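Local coordinates for Na-translocating NADH-quinone reductase subunit C NqrC (Shewanella oneidensis, PDB 4XHF), which binds flavin mononucleotide in a pocket of its FMN-binding domain, and is modelled here as the soluble fragment of the full-length subunit, at residues Leu71-Leu74 with Val79-Asp82; Pro153-Ile158 with Thr242-Leu247; Val133-Gly138 with Glu238-Phe243; Ala48-Leu53 with Leu184-Gln189. All blocks are in the same frame, centred on the assembly; numbering follows the deposited sequence.

Interaction 1 (Leu71-Leu74 with Val79-Asp82)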
loop_
_atom_site.group_PDB
_atom_site.type_symbol
_atom_site.label_atom_id
_atom_site.label_comp_id
_atom_site.label_asym_id
_atom_site.label_seq_id
_atom_site.Cartn_x
_atom_site.Cartn_y
_atom_site.Cartn_z
ATOM N N LEU A 71 10.667 1.416 9.381
ATOM C CA LEU A 71 10.016 2.692 9.621
ATOM C C LEU A 71 10.871 3.760 8.954
ATOM O O LEU A 71 12.042 3.916 9.292
ATOM C CB LEU A 71 9.860 2.959 11.119
ATOM C CG LEU A 71 9.039 4.190 11.513
ATOM C CD1 LEU A 71 7.582 4.034 11.090
ATOM C CD2 LEU A 71 9.149 4.452 13.011
ATOM N N ILE A 72 10.291 4.477 7.998
ATOM C CA ILE A 72 11.041 5.458 7.225
ATOM C C ILE A 72 10.432 6.844 7.360
ATOM O O ILE A 72 9.218 6.995 7.493
ATOM C CB ILE A 72 11.111 5.068 5.726
ATOM C CG1 ILE A 72 9.713 5.002 5.106
ATOM C CG2 ILE A 72 11.828 3.737 5.562
ATOM C CD1 ILE A 72 9.338 6.230 4.308
ATOM N N ASN A 73 11.295 7.853 7.336
ATOM C CA ASN A 73 10.864 9.240 7.320
ATOM C C ASN A 73 10.432 9.632 5.914
ATOM O O ASN A 73 11.234 9.611 4.982
ATOM C CB ASN A 73 11.989 10.151 7.806
ATOM C CG ASN A 73 11.545 11.586 7.974
ATOM O OD1 ASN A 73 11.460 12.340 7.007
ATOM N ND2 ASN A 73 11.261 11.973 9.210
ATOM N N LEU A 74 9.162 9.986 5.766
ATOM C CA LEU A 74 8.591 10.250 4.452
ATOM C C LEU A 74 9.233 11.446 3.752
ATOM O O LEU A 74 9.411 11.433 2.535
ATOM C CB LEU A 74 7.082 10.471 4.577
ATOM C CG LEU A 74 6.256 9.201 4.801
ATOM C CD1 LEU A 74 4.854 9.546 5.271
ATOM C CD2 LEU A 74 6.198 8.367 3.530
ATOM N N VAL A 79 15.694 5.910 7.130
ATOM C CA VAL A 79 15.138 4.905 8.024
ATOM C C VAL A 79 15.140 5.425 9.460
ATOM O O VAL A 79 16.174 5.863 9.967
ATOM C CB VAL A 79 15.938 3.579 7.942
ATOM C CG1 VAL A 79 15.454 2.569 8.982
ATOM C CG2 VAL A 79 15.839 2.986 6.546
ATOM N N ASP A 80 13.973 5.385 10.098
ATOM C CA ASP A 80 13.844 5.739 11.509
ATOM C C ASP A 80 13.763 4.485 12.378
ATOM O O ASP A 80 13.383 3.413 11.907
ATOM C CB ASP A 80 12.610 6.614 11.740
ATOM C CG ASP A 80 12.792 8.032 11.227
ATOM O OD1 ASP A 80 13.938 8.419 10.910
ATOM O OD2 ASP A 80 11.787 8.766 11.150
ATOM N N SER A 81 14.111 4.639 13.650
ATOM C CA SER A 81 14.230 3.512 14.567
ATOM C C SER A 81 12.974 3.328 15.414
ATOM O O SER A 81 12.374 4.301 15.871
ATOM C CB SER A 81 15.441 3.710 15.482
ATOM O OG SER A 81 16.609 3.998 14.735
ATOM N N ASP A 82 12.586 2.074 15.626
ATOM C CA ASP A 82 11.488 1.751 16.529
ATOM C C ASP A 82 11.707 0.363 17.115
ATOM O O ASP A 82 12.114 -0.561 16.412
ATOM C CB ASP A 82 10.142 1.820 15.807
ATOM C CG ASP A 82 8.964 1.806 16.766
ATOM O OD1 ASP A 82 8.631 0.720 17.286
ATOM O OD2 ASP A 82 8.369 2.880 16.998
HETATM O O HOH W 1 13.303 1.121 10.942
HETATM O O HOH W 2 9.901 11.337 12.111
#
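Leu71 meets the returning chain first through CB, which lies 3.6 Å from Asp80 O. From there CG stands anti to the Leu71 backbone N (chi1 -173°), and the branch that goes on to touch is CD2, whose methyl comes within 4.0 Å of Asp82 CB. The backbone of Leu71 works too: Asp80 N gives its hydrogen to Leu71 O at 2.6 Å, with an N-H...O angle of 147°. The return bond is made through water, since one molecule accepts from Leu71 N and donates to Asp80 O. One residue on, Ile72 and Val79 form a non-hydrogen-bonded antiparallel pair, their CG2 methyls 4.2 Å apart and the side chains crossing nearly at right angles. Asn73 places its CB 3.6 Å from Asp80 OD2, while its amide stands steeply to the carboxylate, planes 69° apart. Both polar ends have firmer partners in the turn: Asn73 OD1 takes Thr76 N, and Asp80 OD1 pairs with Lys78. This is a short beta hairpin at one margin of the antiparallel sheet; strand 67-73 is flanked on its other side by strand 113-123, and Ile72 packs against Phe240, just before helix 241-249.

Interaction 2 (Pro153-Ile158 with Thr242-Leu247)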
loop_
_atom_site.group_PDB
_atom_site.type_symbol
_atom_site.label_atom_id
_atom_site.label_comp_id
_atom_site.label_asym_id
_atom_site.label_seq_id
_atom_site.Cartn_x
_atom_site.Cartn_y
_atom_site.Cartn_z
ATOM N N PRO A 153 11.227 -3.877 -7.886
ATOM C CA PRO A 153 12.423 -3.057 -7.652
ATOM C C PRO A 153 12.636 -1.919 -8.654
ATOM O O PRO A 153 13.518 -1.093 -8.421
ATOM C CB PRO A 153 13.563 -4.076 -7.752
ATOM C CG PRO A 153 12.945 -5.363 -7.377
ATOM C CD PRO A 153 11.572 -5.307 -7.971
ATOM N N ASP A 154 11.870 -1.877 -9.742
ATOM C CA ASP A 154 11.900 -0.714 -10.627
ATOM C C ASP A 154 11.047 0.404 -10.026
ATOM O O ASP A 154 11.069 1.541 -10.499
ATOM C CB ASP A 154 11.419 -1.068 -12.045
ATOM C CG ASP A 154 9.976 -1.561 -12.091
ATOM O OD1 ASP A 154 9.255 -1.469 -11.075
ATOM O OD2 ASP A 154 9.556 -2.039 -13.168
ATOM N N PHE A 155 10.299 0.055 -8.981
ATOM C CA PHE A 155 9.463 1.002 -8.247
ATOM C C PHE A 155 8.430 1.637 -9.172
ATOM O O PHE A 155 8.127 2.828 -9.076
ATOM C CB PHE A 155 10.335 2.066 -7.578
ATOM C CG PHE A 155 11.372 1.492 -6.655
ATOM C CD1 PHE A 155 11.021 0.554 -5.699
ATOM C CD2 PHE A 155 12.698 1.870 -6.760
ATOM C CE1 PHE A 155 11.971 0.017 -4.853
ATOM C CE2 PHE A 155 13.653 1.335 -5.917
ATOM C CZ PHE A 155 13.288 0.406 -4.964
ATOM N N ASN A 156 7.889 0.813 -10.063
ATOM C CA ASN A 156 6.890 1.246 -11.028
ATOM C C ASN A 156 5.868 0.139 -11.267
ATOM O O ASN A 156 4.662 0.359 -11.165
ATOM C CB ASN A 156 7.562 1.646 -12.344
ATOM C CG ASN A 156 6.607 2.315 -13.311
ATOM O OD1 ASN A 156 5.526 2.759 -12.929
ATOM N ND2 ASN A 156 7.011 2.399 -14.572
ATOM N N THR A 157 6.363 -1.058 -11.568
ATOM C CA THR A 157 5.500 -2.205 -11.827
ATOM C C THR A 157 4.886 -2.723 -10.528
ATOM O O THR A 157 5.595 -3.006 -9.561
ATOM C CB THR A 157 6.277 -3.345 -12.522
ATOM O OG1 THR A 157 6.887 -2.850 -13.720
ATOM C CG2 THR A 157 5.354 -4.503 -12.875
ATOM N N ILE A 158 3.564 -2.841 -10.516
ATOM C CA ILE A 158 2.842 -3.317 -9.345
ATOM C C ILE A 158 2.920 -4.841 -9.231
ATOM O O ILE A 158 2.609 -5.560 -10.180
ATOM C CB ILE A 158 1.369 -2.875 -9.393
ATOM C CG1 ILE A 158 1.285 -1.347 -9.440
ATOM C CG2 ILE A 158 0.605 -3.412 -8.187
ATOM C CD1 ILE A 158 -0.096 -0.813 -9.739
ATOM N N THR A 242 10.275 10.215 -2.359
ATOM C CA THR A 242 11.599 10.480 -1.807
ATOM C C THR A 242 12.258 9.175 -1.381
ATOM O O THR A 242 13.416 8.922 -1.702
ATOM C CB THR A 242 11.536 11.437 -0.599
ATOM O OG1 THR A 242 11.119 12.736 -1.034
ATOM C CG2 THR A 242 12.900 11.555 0.087
ATOM N N PHE A 243 11.505 8.353 -0.658
ATOM C CA PHE A 243 12.000 7.070 -0.176
ATOM C C PHE A 243 12.474 6.180 -1.320
ATOM O O PHE A 243 13.526 5.550 -1.226
ATOM C CB PHE A 243 10.913 6.360 0.630
ATOM C CG PHE A 243 11.235 4.931 0.957
ATOM C CD1 PHE A 243 12.349 4.613 1.715
ATOM C CD2 PHE A 243 10.418 3.906 0.517
ATOM C CE1 PHE A 243 12.644 3.296 2.018
ATOM C CE2 PHE A 243 10.706 2.590 0.820
ATOM C CZ PHE A 243 11.820 2.286 1.573
ATOM N N PHE A 244 11.700 6.128 -2.399
ATOM C CA PHE A 244 12.072 5.316 -3.550
ATOM C C PHE A 244 13.310 5.881 -4.242
ATOM O O PHE A 244 14.200 5.129 -4.642
ATOM C CB PHE A 244 10.913 5.221 -4.548
ATOM C CG PHE A 244 9.782 4.334 -4.097
ATOM C CD1 PHE A 244 9.976 3.344 -3.144
ATOM C CD2 PHE A 244 8.520 4.489 -4.637
ATOM C CE1 PHE A 244 8.934 2.534 -2.737
ATOM C CE2 PHE A 244 7.474 3.680 -4.236
ATOM C CZ PHE A 244 7.681 2.702 -3.285
ATOM N N ASN A 245 13.369 7.202 -4.381
ATOM C CA ASN A 245 14.523 7.848 -5.000
ATOM C C ASN A 245 15.808 7.611 -4.211
ATOM O O ASN A 245 16.899 7.600 -4.779
ATOM C CB ASN A 245 14.280 9.349 -5.147
ATOM C CG ASN A 245 13.351 9.680 -6.300
ATOM O OD1 ASN A 245 13.216 8.908 -7.250
ATOM N ND2 ASN A 245 12.712 10.840 -6.224
ATOM N N GLN A 246 15.674 7.430 -2.901
ATOM C CA GLN A 246 16.818 7.107 -2.057
ATOM C C GLN A 246 17.299 5.684 -2.322
ATOM O O GLN A 246 18.500 5.413 -2.305
ATOM C CB GLN A 246 16.463 7.275 -0.579
ATOM C CG GLN A 246 16.246 8.715 -0.148
ATOM C CD GLN A 246 17.498 9.557 -0.275
ATOM O OE1 GLN A 246 17.592 10.426 -1.144
ATOM N NE2 GLN A 246 18.469 9.305 0.595
ATOM N N LEU A 247 16.358 4.778 -2.568
ATOM C CA LEU A 247 16.690 3.381 -2.824
ATOM C C LEU A 247 17.315 3.201 -4.204
ATOM O O LEU A 247 18.218 2.383 -4.380
ATOM C CB LEU A 247 15.445 2.500 -2.704
ATOM C CG LEU A 247 14.808 2.366 -1.319
ATOM C CD1 LEU A 247 13.665 1.369 -1.377
ATOM C CD2 LEU A 247 15.822 1.948 -0.265
#
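Phe155 and Phe244 lay their rings almost parallel, planes 7° apart, but slid so far that they barely overlap, with centroids 4.9 Å from each other. The touching is therefore rim over rim: Phe155 CD1 sits 3.9 Å from Phe244 CD1, each atom above the outer part of the other's face. Leu247, one helical turn further along, meets the far end of the Phe155 ring. Its CD1 methyl approaches Phe155 CZ obliquely at 3.7 Å, its CB is close to the same carbon, and the two side chains cross at about a right angle. On the side of the Phe155 ring away from Phe244, the carbonyl oxygen of Pro153 stands 3.4 Å above the plane, over the centre, so the ring lies between its own loop and the helix.

The loop that presents Phe155 is braced by Asp154. Its OD1 accepts from Asn156 N at 2.8 Å, an Asx turn, and from Thr157 N as well, both donors coming from one face of the carboxylate. OD2 uses its syn lone pair for Thr157 OG1, which Gln189 NE2 also reaches. Phe155, at the middle of this turn, has a positive phi (60°), and its side chain is aimed at helix 241-249. Val132 of strand 129-139 also packs on Phe155, while Val134 and Val151 pack on Phe244.

No hydrogen bond crosses between loop and helix. Attraction here comes from dispersion and shape, and the polar bonds lie on the loop's side, within it and to the neighbouring segment with Gln189 and Phe191, where they fix the backbone that carries the aromatic ring into the core.

Interaction 3 (Val133-Gly138 with Glu238-Phe243)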
loop_
_atom_site.group_PDB
_atom_site.type_symbol
_atom_site.label_atom_id
_atom_site.label_comp_id
_atom_site.label_asym_id
_atom_site.label_seq_id
_atom_site.Cartn_x
_atom_site.Cartn_y
_atom_site.Cartn_z
ATOM N N VAL A 133 6.678 -3.416 -0.213
ATOM C CA VAL A 133 5.269 -3.238 0.102
ATOM C C VAL A 133 5.096 -1.993 0.962
ATOM O O VAL A 133 5.731 -1.864 2.012
ATOM C CB VAL A 133 4.692 -4.464 0.834
ATOM C CG1 VAL A 133 3.182 -4.342 0.971
ATOM C CG2 VAL A 133 5.060 -5.748 0.094
ATOM N N VAL A 134 4.240 -1.082 0.508
ATOM C CA VAL A 134 3.985 0.163 1.224
ATOM C C VAL A 134 2.496 0.331 1.513
ATOM O O VAL A 134 1.655 -0.096 0.722
ATOM C CB VAL A 134 4.485 1.390 0.431
ATOM C CG1 VAL A 134 5.969 1.273 0.159
ATOM C CG2 VAL A 134 3.716 1.549 -0.877
ATOM N N PRO A 135 2.164 0.953 2.652
ATOM C CA PRO A 135 0.766 1.240 2.973
ATOM C C PRO A 135 0.238 2.441 2.200
ATOM O O PRO A 135 0.969 3.408 1.987
ATOM C CB PRO A 135 0.808 1.536 4.472
ATOM C CG PRO A 135 2.166 2.105 4.688
ATOM C CD PRO A 135 3.065 1.361 3.743
ATOM N N PHE A 136 -1.019 2.372 1.783
ATOM C CA PHE A 136 -1.673 3.514 1.170
ATOM C C PHE A 136 -3.104 3.561 1.666
ATOM O O PHE A 136 -3.689 2.532 2.004
ATOM C CB PHE A 136 -1.631 3.427 -0.357
ATOM C CG PHE A 136 -2.646 2.496 -0.936
ATOM C CD1 PHE A 136 -2.530 1.130 -0.759
ATOM C CD2 PHE A 136 -3.716 2.985 -1.659
ATOM C CE1 PHE A 136 -3.460 0.268 -1.294
ATOM C CE2 PHE A 136 -4.652 2.129 -2.195
ATOM C CZ PHE A 136 -4.523 0.768 -2.012
ATOM N N TYR A 137 -3.656 4.764 1.733
ATOM C CA TYR A 137 -5.051 4.928 2.093
ATOM C C TYR A 137 -5.548 6.287 1.636
ATOM O O TYR A 137 -4.759 7.198 1.388
ATOM C CB TYR A 137 -5.255 4.757 3.601
ATOM C CG TYR A 137 -4.593 5.815 4.455
ATOM C CD1 TYR A 137 -3.245 5.732 4.775
ATOM C CD2 TYR A 137 -5.321 6.885 4.957
ATOM C CE1 TYR A 137 -2.638 6.694 5.560
ATOM C CE2 TYR A 137 -4.723 7.850 5.743
ATOM C CZ TYR A 137 -3.383 7.750 6.043
ATOM O OH TYR A 137 -2.787 8.712 6.826
ATOM N N GLY A 138 -6.861 6.407 1.509
ATOM C CA GLY A 138 -7.470 7.631 1.030
ATOM C C GLY A 138 -8.978 7.529 1.077
ATOM O O GLY A 138 -9.531 6.434 1.158
ATOM N N GLU A 238 4.551 13.907 -1.865
ATOM C CA GLU A 238 4.284 13.929 -0.430
ATOM C C GLU A 238 4.110 12.511 0.118
ATOM O O GLU A 238 3.755 12.328 1.282
ATOM C CB GLU A 238 3.042 14.778 -0.127
ATOM C CG GLU A 238 3.147 16.213 -0.643
ATOM C CD GLU A 238 2.103 17.147 -0.054
ATOM O OE1 GLU A 238 2.272 17.575 1.107
ATOM O OE2 GLU A 238 1.122 17.463 -0.757
ATOM N N GLY A 239 4.383 11.517 -0.726
ATOM C CA GLY A 239 4.260 10.120 -0.350
ATOM C C GLY A 239 5.604 9.428 -0.259
ATOM O O GLY A 239 6.496 9.884 0.455
ATOM N N PHE A 240 5.751 8.329 -0.992
ATOM C CA PHE A 240 6.943 7.493 -0.900
ATOM C C PHE A 240 7.975 7.784 -1.986
ATOM O O PHE A 240 8.927 7.026 -2.153
ATOM C CB PHE A 240 6.546 6.016 -0.960
ATOM C CG PHE A 240 5.836 5.531 0.269
ATOM C CD1 PHE A 240 6.535 5.299 1.441
ATOM C CD2 PHE A 240 4.470 5.308 0.254
ATOM C CE1 PHE A 240 5.885 4.855 2.574
ATOM C CE2 PHE A 240 3.815 4.864 1.383
ATOM C CZ PHE A 240 4.524 4.637 2.546
ATOM N N GLN A 241 7.802 8.881 -2.717
ATOM C CA GLN A 241 8.673 9.157 -3.855
ATOM C C GLN A 241 10.109 9.421 -3.412
ATOM O O GLN A 241 11.051 8.909 -4.018
ATOM C CB GLN A 241 8.147 10.343 -4.664
ATOM C CG GLN A 241 8.081 10.078 -6.160
ATOM C CD GLN A 241 7.399 11.197 -6.918
ATOM O OE1 GLN A 241 6.279 11.039 -7.407
ATOM N NE2 GLN A 241 8.071 12.337 -7.020
ATOM N N THR A 242 10.275 10.215 -2.359
ATOM C CA THR A 242 11.599 10.480 -1.807
ATOM C C THR A 242 12.258 9.175 -1.381
ATOM O O THR A 242 13.416 8.922 -1.702
ATOM C CB THR A 242 11.536 11.437 -0.599
ATOM O OG1 THR A 242 11.119 12.736 -1.034
ATOM C CG2 THR A 242 12.900 11.555 0.087
ATOM N N PHE A 243 11.505 8.353 -0.658
ATOM C CA PHE A 243 12.000 7.070 -0.176
ATOM C C PHE A 243 12.474 6.180 -1.320
ATOM O O PHE A 243 13.526 5.550 -1.226
ATOM C CB PHE A 243 10.913 6.360 0.630
ATOM C CG PHE A 243 11.235 4.931 0.957
ATOM C CD1 PHE A 243 12.349 4.613 1.715
ATOM C CD2 PHE A 243 10.418 3.906 0.517
ATOM C CE1 PHE A 243 12.644 3.296 2.018
ATOM C CE2 PHE A 243 10.706 2.590 0.820
ATOM C CZ PHE A 243 11.820 2.286 1.573
#
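The Phe240 ring has Val134 over one face and Leu74 over the other. Val134 CB stands 3.9 Å from the ring centroid, only 19° off the ring normal, a CH-pi contact displaced toward the CE2 side of the ring. Val134 CG2 follows on the same face, 4.0 Å from Phe240 CD2. From the opposite face, Leu74 CD2 comes down near the rim, 3.7 Å from Phe240 CE1. The far edge of the ring is turned to Pro135: its carbonyl oxygen lies near the ring plane, 3.3 Å from Phe240 CE2. The pyrrolidine ring stands close by, its CD 3.8 Å from Phe240 CZ and the two side chains meeting at about a right angle.

Phe240 reaches in this way because its CG is anti to the carbonyl carbon (chi1 -71°), which sends the ring from the loop down onto strand 129-139. The Val134 side chain and the phenyl slide past each other in opposite directions rather than meeting end on. Phe240 is at the N-cap position of helix 241-249, yet its side chain is used for packing, while its backbone is hydrogen-bonded to Trp234. Ala117 and Val119 of strand 113-123 also touch the ring, placing it over the sheet where the C-terminal helix starts.

Everything across the contact is carbon against carbon, apart from the one carbonyl. That oxygen faces the ring's edge, where the hydrogens carry slight positive charge, and the CH group of Val134 sits over the electron-rich face; both placements are probably mildly favourable, without a hydrogen bond between the segments.

Interaction 4 (Ala48-Leu53 with Leu184-Gln189)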
loop_
_atom_site.group_PDB
_atom_site.type_symbol
_atom_site.label_atom_id
_atom_site.label_comp_id
_atom_site.label_asym_id
_atom_site.label_seq_id
_atom_site.Cartn_x
_atom_site.Cartn_y
_atom_site.Cartn_z
ATOM N N ALA A 48 0.338 -9.320 -0.866
ATOM C CA ALA A 48 0.630 -8.230 -1.787
ATOM C C ALA A 48 1.912 -8.508 -2.566
ATOM O O ALA A 48 2.000 -8.218 -3.758
ATOM C CB ALA A 48 0.743 -6.921 -1.031
ATOM N N ALA A 49 2.899 -9.085 -1.889
ATOM C CA ALA A 49 4.199 -9.358 -2.494
ATOM C C ALA A 49 4.191 -10.634 -3.332
ATOM O O ALA A 49 5.201 -10.990 -3.939
ATOM C CB ALA A 49 5.259 -9.452 -1.414
ATOM N N ASP A 50 3.051 -11.318 -3.354
ATOM C CA ASP A 50 2.896 -12.552 -4.119
ATOM C C ASP A 50 3.870 -13.625 -3.625
ATOM O O ASP A 50 4.502 -14.324 -4.418
ATOM C CB ASP A 50 3.097 -12.283 -5.614
ATOM C CG ASP A 50 2.639 -13.439 -6.490
ATOM O OD1 ASP A 50 1.909 -14.323 -5.991
ATOM O OD2 ASP A 50 3.008 -13.457 -7.682
ATOM N N VAL A 51 3.984 -13.735 -2.303
ATOM C CA VAL A 51 4.752 -14.801 -1.667
ATOM C C VAL A 51 3.786 -15.841 -1.101
ATOM O O VAL A 51 2.771 -15.490 -0.500
ATOM C CB VAL A 51 5.656 -14.253 -0.541
ATOM C CG1 VAL A 51 6.505 -15.360 0.062
ATOM C CG2 VAL A 51 6.542 -13.144 -1.075
ATOM N N ASN A 52 4.094 -17.119 -1.301
ATOM C CA ASN A 52 3.252 -18.190 -0.780
ATOM C C ASN A 52 3.234 -18.168 0.748
ATOM O O ASN A 52 4.285 -18.140 1.386
ATOM C CB ASN A 52 3.736 -19.551 -1.287
ATOM C CG ASN A 52 2.730 -20.660 -1.039
ATOM O OD1 ASN A 52 2.642 -21.202 0.062
ATOM N ND2 ASN A 52 1.968 -21.008 -2.070
ATOM N N LEU A 53 2.036 -18.167 1.328
ATOM C CA LEU A 53 1.879 -18.083 2.780
ATOM C C LEU A 53 2.155 -19.414 3.473
ATOM O O LEU A 53 2.231 -19.477 4.700
ATOM C CB LEU A 53 0.466 -17.613 3.136
ATOM C CG LEU A 53 0.243 -16.103 3.246
ATOM C CD1 LEU A 53 0.552 -15.411 1.937
ATOM C CD2 LEU A 53 -1.186 -15.810 3.675
ATOM N N LEU A 184 -6.411 -7.463 -10.801
ATOM C CA LEU A 184 -6.277 -6.716 -12.047
ATOM C C LEU A 184 -5.082 -5.767 -12.023
ATOM O O LEU A 184 -4.551 -5.401 -13.071
ATOM C CB LEU A 184 -7.551 -5.918 -12.326
ATOM C CG LEU A 184 -8.862 -6.696 -12.430
ATOM C CD1 LEU A 184 -10.013 -5.730 -12.640
ATOM C CD2 LEU A 184 -8.809 -7.718 -13.552
ATOM N N TRP A 185 -4.672 -5.359 -10.827
ATOM C CA TRP A 185 -3.591 -4.392 -10.677
ATOM C C TRP A 185 -2.225 -5.013 -10.950
ATOM O O TRP A 185 -1.273 -4.305 -11.279
ATOM C CB TRP A 185 -3.610 -3.791 -9.270
ATOM C CG TRP A 185 -4.825 -2.957 -8.980
ATOM C CD1 TRP A 185 -6.055 -3.404 -8.595
ATOM C CD2 TRP A 185 -4.921 -1.529 -9.042
ATOM N NE1 TRP A 185 -6.911 -2.344 -8.419
ATOM C CE2 TRP A 185 -6.238 -1.182 -8.686
ATOM C CE3 TRP A 185 -4.019 -0.510 -9.366
ATOM C CZ2 TRP A 185 -6.677 0.139 -8.646
ATOM C CZ3 TRP A 185 -4.457 0.798 -9.324
ATOM C CH2 TRP A 185 -5.773 1.112 -8.968
ATOM N N LYS A 186 -2.132 -6.332 -10.806
ATOM C CA LYS A 186 -0.868 -7.037 -10.992
ATOM C C LYS A 186 -0.296 -6.784 -12.385
ATOM O O LYS A 186 -0.954 -7.039 -13.393
ATOM C CB LYS A 186 -1.063 -8.542 -10.759
ATOM C CG LYS A 186 0.174 -9.405 -11.008
ATOM C CD LYS A 186 1.268 -9.125 -9.997
ATOM C CE LYS A 186 2.519 -9.948 -10.272
ATOM N NZ LYS A 186 2.297 -11.401 -10.038
ATOM N N GLY A 187 0.928 -6.265 -12.428
ATOM C CA GLY A 187 1.631 -6.054 -13.682
ATOM C C GLY A 187 1.490 -4.645 -14.225
ATOM O O GLY A 187 2.223 -4.245 -15.129
ATOM N N LYS A 188 0.543 -3.892 -13.676
ATOM C CA LYS A 188 0.328 -2.515 -14.098
ATOM C C LYS A 188 1.470 -1.633 -13.606
ATOM O O LYS A 188 2.197 -2.010 -12.688
ATOM C CB LYS A 188 -1.012 -1.999 -13.573
ATOM C CG LYS A 188 -2.216 -2.806 -14.040
ATOM C CD LYS A 188 -2.421 -2.698 -15.541
ATOM C CE LYS A 188 -3.569 -3.573 -16.007
ATOM N NZ LYS A 188 -3.932 -3.299 -17.424
ATOM N N GLN A 189 1.618 -0.458 -14.215
ATOM C CA GLN A 189 2.708 0.455 -13.876
ATOM C C GLN A 189 2.198 1.824 -13.432
ATOM O O GLN A 189 1.350 2.429 -14.087
ATOM C CB GLN A 189 3.654 0.605 -15.067
ATOM C CG GLN A 189 4.493 -0.636 -15.321
ATOM C CD GLN A 189 5.534 -0.428 -16.397
ATOM O OE1 GLN A 189 5.318 0.325 -17.349
ATOM N NE2 GLN A 189 6.677 -1.089 -16.251
#
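Asp50 OD2 and Lys186 NZ stand 3.2 Å apart, a salt bridge whose hydrogen bond is weak and which makes up the whole contact. Lys186 reaches it with a bent chain: CG is anti to the backbone N (chi1 176°), then the chain turns at chi2 and again at chi4 (-68°), bringing the ammonium group to the carboxylate. Asp50 comes from across, and the two side chains meet at about a right angle. Both are exposed, so solvent probably screens the attraction, and the one weak bond probably holds the pair only loosely.

Each charge is carried by a well-defined backbone motif. Asp50 is where the chain leaves helical angles after helix 29-48, with a positive phi (61°), in the Schellman motif that closes that helix. Lys186 is the second residue of a type II beta turn running from Trp185 to Lys188, closed by Lys188 N to Trp185 O at 3.0 Å, with Gly187 in the third place at a positive phi.

Ala48, the last residue of helix 29-48, and Ala49 after it touch Val133 of strand 129-139, and Ala48 also touches Val162 of strand 158-165. Trp185 touches Ile158 and Val161 of that same strand and meets Trp181 of helix 179-182 edge-to-face, so the bridge spans from the helix end to the turn beside strand 158-165.

Interactions 2 and 3 are the buried pair: both draw on helix 241-249 and its start and share Thr242 and Phe243, but interaction 2 pairs two phenyl rings with a leucine, while interaction 3 sets one phenyl ring against a valine and a proline. Interaction 1 is partly buried, a hairpin whose backbone pairing is completed by a water; its inner side joins the same core where Ile72 CG2 meets Phe243 CE1 at 3.7 Å. Interaction 4 lies at the surface and rests on one salt bridge. It nonetheless adjoins interactions 2 and 3, since Lys188 and Gly187 are probably hydrogen-bonded to Ile158, and Ala48 and Ala49 touch Val133. Interactions 1 and 4 are farthest apart, about 25 Å between centres.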